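Local atomic coordinates of lactococcal prophage ps3 protein 05 (Staphylococcus epidermidis ATCC 12228, PDB entry 3G8W), a protein that probably transfers an acetyl group from acetyl-coenzyme A to an as yet unidentified acceptor, as a member of the GNAT acetyltransferase family. Residues L72-L86 against I106-I120. Numbering follows the deposited sequence.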
loop_
_atom_site.group_PDB
_atom_site.type_symbol
_atom_site.label_atom_id
_atom_site.label_comp_id
_atom_site.label_asym_id
_atom_site.label_seq_id
_atom_site.Cartn_x
_atom_site.Cartn_y
_atom_site.Cartn_z
ATOM N N LEU B 72 -8.270 -6.022 8.484
ATOM C CA LEU B 72 -7.127 -5.237 8.918
ATOM C C LEU B 72 -5.879 -5.724 8.203
ATOM O O LEU B 72 -5.468 -6.897 8.345
ATOM C CB LEU B 72 -6.947 -5.305 10.436
ATOM C CG LEU B 72 -6.061 -4.190 10.993
ATOM C CD1 LEU B 72 -6.521 -2.820 10.501
ATOM C CD2 LEU B 72 -6.023 -4.235 12.513
ATOM N N LYS B 73 -5.292 -4.828 7.420
ATOM C CA LYS B 73 -4.065 -5.141 6.694
ATOM C C LYS B 73 -2.966 -4.260 7.247
ATOM O O LYS B 73 -2.929 -3.062 7.007
ATOM C CB LYS B 73 -4.249 -4.938 5.180
ATOM C CG LYS B 73 -3.232 -5.658 4.302
ATOM C CD LYS B 73 -1.892 -4.899 4.140
ATOM C CE LYS B 73 -0.765 -5.876 3.654
ATOM N NZ LYS B 73 0.652 -5.332 3.686
ATOM N N GLN B 74 -2.102 -4.852 8.047
ATOM C CA GLN B 74 -0.966 -4.143 8.598
ATOM C C GLN B 74 0.157 -4.161 7.552
ATOM O O GLN B 74 0.264 -5.098 6.773
ATOM C CB GLN B 74 -0.545 -4.797 9.901
ATOM C CG GLN B 74 0.436 -4.002 10.688
ATOM C CD GLN B 74 0.967 -4.759 11.876
ATOM O OE1 GLN B 74 0.552 -5.886 12.152
ATOM N NE2 GLN B 74 1.890 -4.147 12.592
HETATM N N MSE B 75 0.973 -3.121 7.501
HETATM C CA MSE B 75 1.907 -2.992 6.394
HETATM C C MSE B 75 3.134 -3.698 6.810
HETATM O O MSE B 75 3.953 -3.103 7.499
HETATM C CB MSE B 75 2.302 -1.537 6.157
HETATM C CG MSE B 75 1.256 -0.542 6.478
HETATM SE SE MSE B 75 0.669 0.160 4.813
HETATM C CE MSE B 75 1.855 1.701 4.575
ATOM N N ASN B 76 3.301 -4.963 6.441
ATOM C CA ASN B 76 4.586 -5.538 6.774
ATOM C C ASN B 76 5.618 -5.267 5.661
ATOM O O ASN B 76 5.751 -5.998 4.680
ATOM C CB ASN B 76 4.503 -6.927 7.426
ATOM C CG ASN B 76 4.833 -8.048 6.494
ATOM O OD1 ASN B 76 4.064 -8.370 5.592
ATOM N ND2 ASN B 76 5.974 -8.670 6.716
ATOM N N TYR B 77 6.238 -4.093 5.830
ATOM C CA TYR B 77 7.232 -3.476 4.949
ATOM C C TYR B 77 8.176 -2.697 5.858
ATOM O O TYR B 77 7.758 -2.213 6.905
ATOM C CB TYR B 77 6.575 -2.496 3.990
ATOM C CG TYR B 77 5.535 -3.080 3.066
ATOM C CD1 TYR B 77 5.907 -3.886 1.992
ATOM C CD2 TYR B 77 4.177 -2.788 3.241
ATOM C CE1 TYR B 77 4.976 -4.411 1.122
ATOM C CE2 TYR B 77 3.200 -3.300 2.361
ATOM C CZ TYR B 77 3.623 -4.125 1.301
ATOM O OH TYR B 77 2.699 -4.667 0.427
ATOM N N VAL B 78 9.450 -2.610 5.488
ATOM C CA VAL B 78 10.452 -1.930 6.309
ATOM C C VAL B 78 10.013 -0.512 6.729
ATOM O O VAL B 78 9.667 0.321 5.885
ATOM C CB VAL B 78 11.771 -1.863 5.572
ATOM C CG1 VAL B 78 12.787 -1.063 6.374
ATOM C CG2 VAL B 78 12.282 -3.265 5.338
ATOM N N GLY B 79 10.003 -0.274 8.042
ATOM C CA GLY B 79 9.624 1.007 8.641
ATOM C C GLY B 79 8.157 1.390 8.602
ATOM O O GLY B 79 7.812 2.551 8.817
ATOM N N LYS B 80 7.284 0.438 8.310
ATOM C CA LYS B 80 5.882 0.756 8.101
ATOM C C LYS B 80 4.896 -0.042 8.963
ATOM O O LYS B 80 3.669 0.108 8.828
ATOM C CB LYS B 80 5.558 0.699 6.613
ATOM C CG LYS B 80 6.369 1.754 5.907
ATOM C CD LYS B 80 5.841 2.188 4.581
ATOM C CE LYS B 80 6.238 3.645 4.279
ATOM N NZ LYS B 80 7.731 3.782 4.206
ATOM N N CYS B 81 5.439 -0.819 9.900
ATOM C CA CYS B 81 4.652 -1.692 10.774
ATOM C C CYS B 81 3.800 -1.005 11.790
ATOM O O CYS B 81 2.928 -1.638 12.369
ATOM C CB CYS B 81 5.548 -2.647 11.526
ATOM S SG CYS B 81 5.993 -3.968 10.472
ATOM N N HIS B 82 4.034 0.280 12.021
ATOM C CA HIS B 82 3.191 0.991 12.958
ATOM C C HIS B 82 1.853 1.369 12.320
ATOM O O HIS B 82 1.010 1.937 12.973
ATOM C CB HIS B 82 3.919 2.210 13.489
ATOM C CG HIS B 82 4.210 3.211 12.433
ATOM N ND1 HIS B 82 5.033 2.934 11.366
ATOM C CD2 HIS B 82 3.739 4.463 12.233
ATOM C CE1 HIS B 82 5.086 3.986 10.571
ATOM N NE2 HIS B 82 4.308 4.926 11.072
ATOM N N LYS B 83 1.648 1.042 11.050
ATOM C CA LYS B 83 0.441 1.495 10.318
ATOM C C LYS B 83 -0.375 0.366 9.745
ATOM O O LYS B 83 0.139 -0.729 9.508
ATOM C CB LYS B 83 0.824 2.370 9.140
ATOM C CG LYS B 83 1.300 3.711 9.481
ATOM C CD LYS B 83 2.431 4.066 8.587
ATOM C CE LYS B 83 2.029 4.167 7.123
ATOM N NZ LYS B 83 3.127 4.736 6.250
ATOM N N ALA B 84 -1.641 0.636 9.470
ATOM C CA ALA B 84 -2.491 -0.414 8.927
ATOM C C ALA B 84 -3.666 0.173 8.205
ATOM O O ALA B 84 -4.077 1.275 8.514
ATOM C CB ALA B 84 -2.965 -1.381 10.052
ATOM N N ILE B 85 -4.203 -0.586 7.264
ATOM C CA ILE B 85 -5.312 -0.150 6.448
ATOM C C ILE B 85 -6.495 -0.998 6.815
ATOM O O ILE B 85 -6.351 -2.212 6.999
ATOM C CB ILE B 85 -5.053 -0.448 4.956
ATOM C CG1 ILE B 85 -3.721 0.140 4.474
ATOM C CG2 ILE B 85 -6.145 0.127 4.121
ATOM C CD1 ILE B 85 -3.589 1.637 4.650
ATOM N N LEU B 86 -7.659 -0.358 6.913
ATOM C CA LEU B 86 -8.946 -1.039 7.051
ATOM C C LEU B 86 -9.587 -1.145 5.684
ATOM O O LEU B 86 -9.675 -0.164 4.970
ATOM C CB LEU B 86 -9.847 -0.230 7.957
ATOM C CG LEU B 86 -9.576 -0.263 9.445
ATOM C CD1 LEU B 86 -10.416 0.749 10.117
ATOM C CD2 LEU B 86 -9.980 -1.630 9.959
ATOM N N ILE B 106 -11.782 -3.877 16.332
ATOM C CA ILE B 106 -10.620 -3.836 15.463
ATOM C C ILE B 106 -9.644 -2.785 15.954
ATOM O O ILE B 106 -8.445 -2.981 15.868
ATOM C CB ILE B 106 -10.987 -3.641 13.980
ATOM C CG1 ILE B 106 -11.798 -4.846 13.463
ATOM C CG2 ILE B 106 -9.733 -3.430 13.154
ATOM C CD1 ILE B 106 -12.124 -4.779 11.966
ATOM N N ILE B 107 -10.154 -1.693 16.506
ATOM C CA ILE B 107 -9.266 -0.693 17.077
ATOM C C ILE B 107 -8.523 -1.260 18.283
ATOM O O ILE B 107 -7.301 -1.099 18.397
ATOM C CB ILE B 107 -9.989 0.616 17.424
ATOM C CG1 ILE B 107 -10.440 1.311 16.134
ATOM C CG2 ILE B 107 -9.061 1.536 18.178
ATOM C CD1 ILE B 107 -11.225 2.583 16.355
ATOM N N GLN B 108 -9.242 -1.961 19.155
ATOM C CA GLN B 108 -8.616 -2.512 20.344
ATOM C C GLN B 108 -7.514 -3.496 19.983
ATOM O O GLN B 108 -6.468 -3.517 20.629
ATOM C CB GLN B 108 -9.638 -3.161 21.278
ATOM C CG GLN B 108 -9.160 -3.270 22.745
ATOM C CD GLN B 108 -8.757 -1.908 23.341
ATOM O OE1 GLN B 108 -9.207 -0.848 22.882
ATOM N NE2 GLN B 108 -7.905 -1.937 24.359
ATOM N N TYR B 109 -7.756 -4.298 18.952
ATOM C CA TYR B 109 -6.770 -5.236 18.460
ATOM C C TYR B 109 -5.520 -4.504 17.933
ATOM O O TYR B 109 -4.378 -4.910 18.222
ATOM C CB TYR B 109 -7.376 -6.093 17.360
ATOM C CG TYR B 109 -6.361 -6.999 16.707
ATOM C CD1 TYR B 109 -5.700 -6.616 15.528
ATOM C CD2 TYR B 109 -6.036 -8.245 17.282
ATOM C CE1 TYR B 109 -4.762 -7.457 14.930
ATOM C CE2 TYR B 109 -5.101 -9.089 16.697
ATOM C CZ TYR B 109 -4.475 -8.695 15.526
ATOM O OH TYR B 109 -3.557 -9.538 14.957
ATOM N N ALA B 110 -5.754 -3.433 17.157
ATOM C CA ALA B 110 -4.679 -2.612 16.590
ATOM C C ALA B 110 -3.740 -2.150 17.696
ATOM O O ALA B 110 -2.538 -2.443 17.642
ATOM C CB ALA B 110 -5.230 -1.417 15.821
ATOM N N LYS B 111 -4.302 -1.446 18.690
ATOM C CA LYS B 111 -3.557 -0.994 19.864
ATOM C C LYS B 111 -2.698 -2.126 20.408
ATOM O O LYS B 111 -1.525 -1.927 20.697
ATOM C CB LYS B 111 -4.499 -0.522 20.979
ATOM C CG LYS B 111 -5.317 0.739 20.709
ATOM C CD LYS B 111 -5.587 1.514 22.010
ATOM C CE LYS B 111 -4.251 2.012 22.625
ATOM N NZ LYS B 111 -4.354 2.720 23.945
ATOM N N GLU B 112 -3.288 -3.315 20.532
ATOM C CA GLU B 112 -2.635 -4.456 21.174
ATOM C C GLU B 112 -1.541 -5.065 20.295
ATOM O O GLU B 112 -0.735 -5.858 20.751
ATOM C CB GLU B 112 -3.674 -5.513 21.617
ATOM C CG GLU B 112 -4.680 -5.021 22.690
ATOM C CD GLU B 112 -5.911 -5.930 22.874
ATOM O OE1 GLU B 112 -5.766 -7.066 23.350
ATOM O OE2 GLU B 112 -7.043 -5.496 22.570
ATOM N N GLN B 113 -1.501 -4.677 19.034
ATOM C CA GLN B 113 -0.404 -5.063 18.164
ATOM C C GLN B 113 0.571 -3.924 18.000
ATOM O O GLN B 113 1.452 -3.988 17.146
ATOM C CB GLN B 113 -0.928 -5.438 16.784
ATOM C CG GLN B 113 -1.968 -6.528 16.785
ATOM C CD GLN B 113 -1.436 -7.819 17.350
ATOM O OE1 GLN B 113 -0.357 -8.286 16.962
ATOM N NE2 GLN B 113 -2.188 -8.408 18.268
ATOM N N ASN B 114 0.403 -2.874 18.799
ATOM C CA ASN B 114 1.201 -1.648 18.673
ATOM C C ASN B 114 1.081 -0.902 17.326
ATOM O O ASN B 114 1.937 -0.092 16.974
ATOM C CB ASN B 114 2.667 -1.929 18.991
ATOM C CG ASN B 114 2.847 -2.605 20.322
ATOM O OD1 ASN B 114 2.265 -2.191 21.328
ATOM N ND2 ASN B 114 3.645 -3.669 20.335
ATOM N N ILE B 115 0.019 -1.175 16.580
ATOM C CA ILE B 115 -0.284 -0.382 15.409
ATOM C C ILE B 115 -0.681 1.028 15.852
ATOM O O ILE B 115 -1.649 1.214 16.573
ATOM C CB ILE B 115 -1.365 -1.070 14.538
ATOM C CG1 ILE B 115 -0.797 -2.399 13.983
ATOM C CG2 ILE B 115 -1.886 -0.115 13.434
ATOM C CD1 ILE B 115 -1.837 -3.494 13.618
ATOM N N GLU B 116 0.104 2.007 15.435
ATOM C CA GLU B 116 -0.087 3.381 15.853
ATOM C C GLU B 116 -1.144 4.141 15.092
ATOM O O GLU B 116 -1.796 5.026 15.648
ATOM C CB GLU B 116 1.224 4.129 15.749
ATOM C CG GLU B 116 1.822 4.433 17.068
ATOM C CD GLU B 116 3.291 4.216 17.070
ATOM O OE1 GLU B 116 4.013 5.017 16.444
ATOM O OE2 GLU B 116 3.730 3.231 17.694
ATOM N N THR B 117 -1.301 3.849 13.807
ATOM C CA THR B 117 -2.283 4.581 13.059
ATOM C C THR B 117 -3.090 3.706 12.083
ATOM O O THR B 117 -2.564 2.749 11.510
ATOM C CB THR B 117 -1.672 5.853 12.388
ATOM O OG1 THR B 117 -1.178 5.558 11.084
ATOM C CG2 THR B 117 -0.566 6.506 13.241
ATOM N N LEU B 118 -4.374 4.036 11.921
ATOM C CA LEU B 118 -5.249 3.339 10.982
ATOM C C LEU B 118 -5.659 4.269 9.860
ATOM O O LEU B 118 -5.957 5.450 10.106
ATOM C CB LEU B 118 -6.499 2.808 11.670
ATOM C CG LEU B 118 -6.253 1.753 12.753
ATOM C CD1 LEU B 118 -7.564 1.335 13.425
ATOM C CD2 LEU B 118 -5.519 0.537 12.219
HETATM N N MSE B 119 -5.657 3.731 8.639
HETATM C CA MSE B 119 -6.158 4.422 7.478
HETATM C C MSE B 119 -7.230 3.626 6.733
HETATM O O MSE B 119 -7.223 2.393 6.695
HETATM C CB MSE B 119 -5.025 4.747 6.517
HETATM C CG MSE B 119 -4.229 5.986 6.839
HETATM SE SE MSE B 119 -2.411 5.700 6.207
HETATM C CE MSE B 119 -2.558 6.008 4.315
ATOM N N ILE B 120 -8.139 4.357 6.112
ATOM C CA ILE B 120 -9.145 3.780 5.246
ATOM C C ILE B 120 -9.341 4.716 4.068
ATOM O O ILE B 120 -9.326 5.935 4.223
ATOM C CB ILE B 120 -10.480 3.486 6.005
ATOM C CG1 ILE B 120 -11.450 2.707 5.124
ATOM C CG2 ILE B 120 -11.106 4.747 6.661
ATOM C CD1 ILE B 120 -12.321 1.741 5.951
#
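His-82 O takes two backbone amides at the entry to the paired strands: Thr-117 N at 3.1 Å, nearly in line with the carbonyl, and Glu-116 N from a direction tilted 22° off the carbonyl plane. Parallel pairing of strands 83-86 and 117-120 follows. A weak bond runs from Ala-84 N to Thr-117 O, Met-119 N reaches Ala-84 O at 2.9 Å, and Leu-86 N reaches Met-119 O at 2.8 Å. On the face carrying Lys-83 and Ile-85, Lys-83 CG lies alongside Thr-117 OG1, and Ile-85 CD1 rests on Met-119 CB. Lys-83 NZ forms a salt bridge with Glu-144 and a hydrogen bond to Ala-147 O of the second subunit; Glu-116 forms a salt bridge with Lys-149 and a hydrogen bond to Tyr-154 OH of that subunit.

The other face packs under helix 106-112. Leu-72, on the neighbouring antiparallel strand 65-74, has CG anti to the backbone N (chi1 -162°) and divides its methyls: CD1 meets Leu-118 CD2, while CD2 touches Ile-106 CG2 and the edge of the Tyr-109 ring. Leu-86 CD2 reaches that same Ile-106 methyl at 3.7 Å, and Ala-84 CB sits against Ile-115 CG2 and Leu-118 CD2. Gln-74 lays its extended chain over Ile-115; the rotation of its amide is fixed by a bond from NE2, in the amide plane, to a lone pair of Cys-81 O (2.7 Å). A Schellman motif with Asn-114 at C-prime ends the helix. Parallel strands with a helix packed on one face form the beta-alpha-beta crossover of strand 83-91, helix 96-112 and strand 117-123 in the GNAT fold.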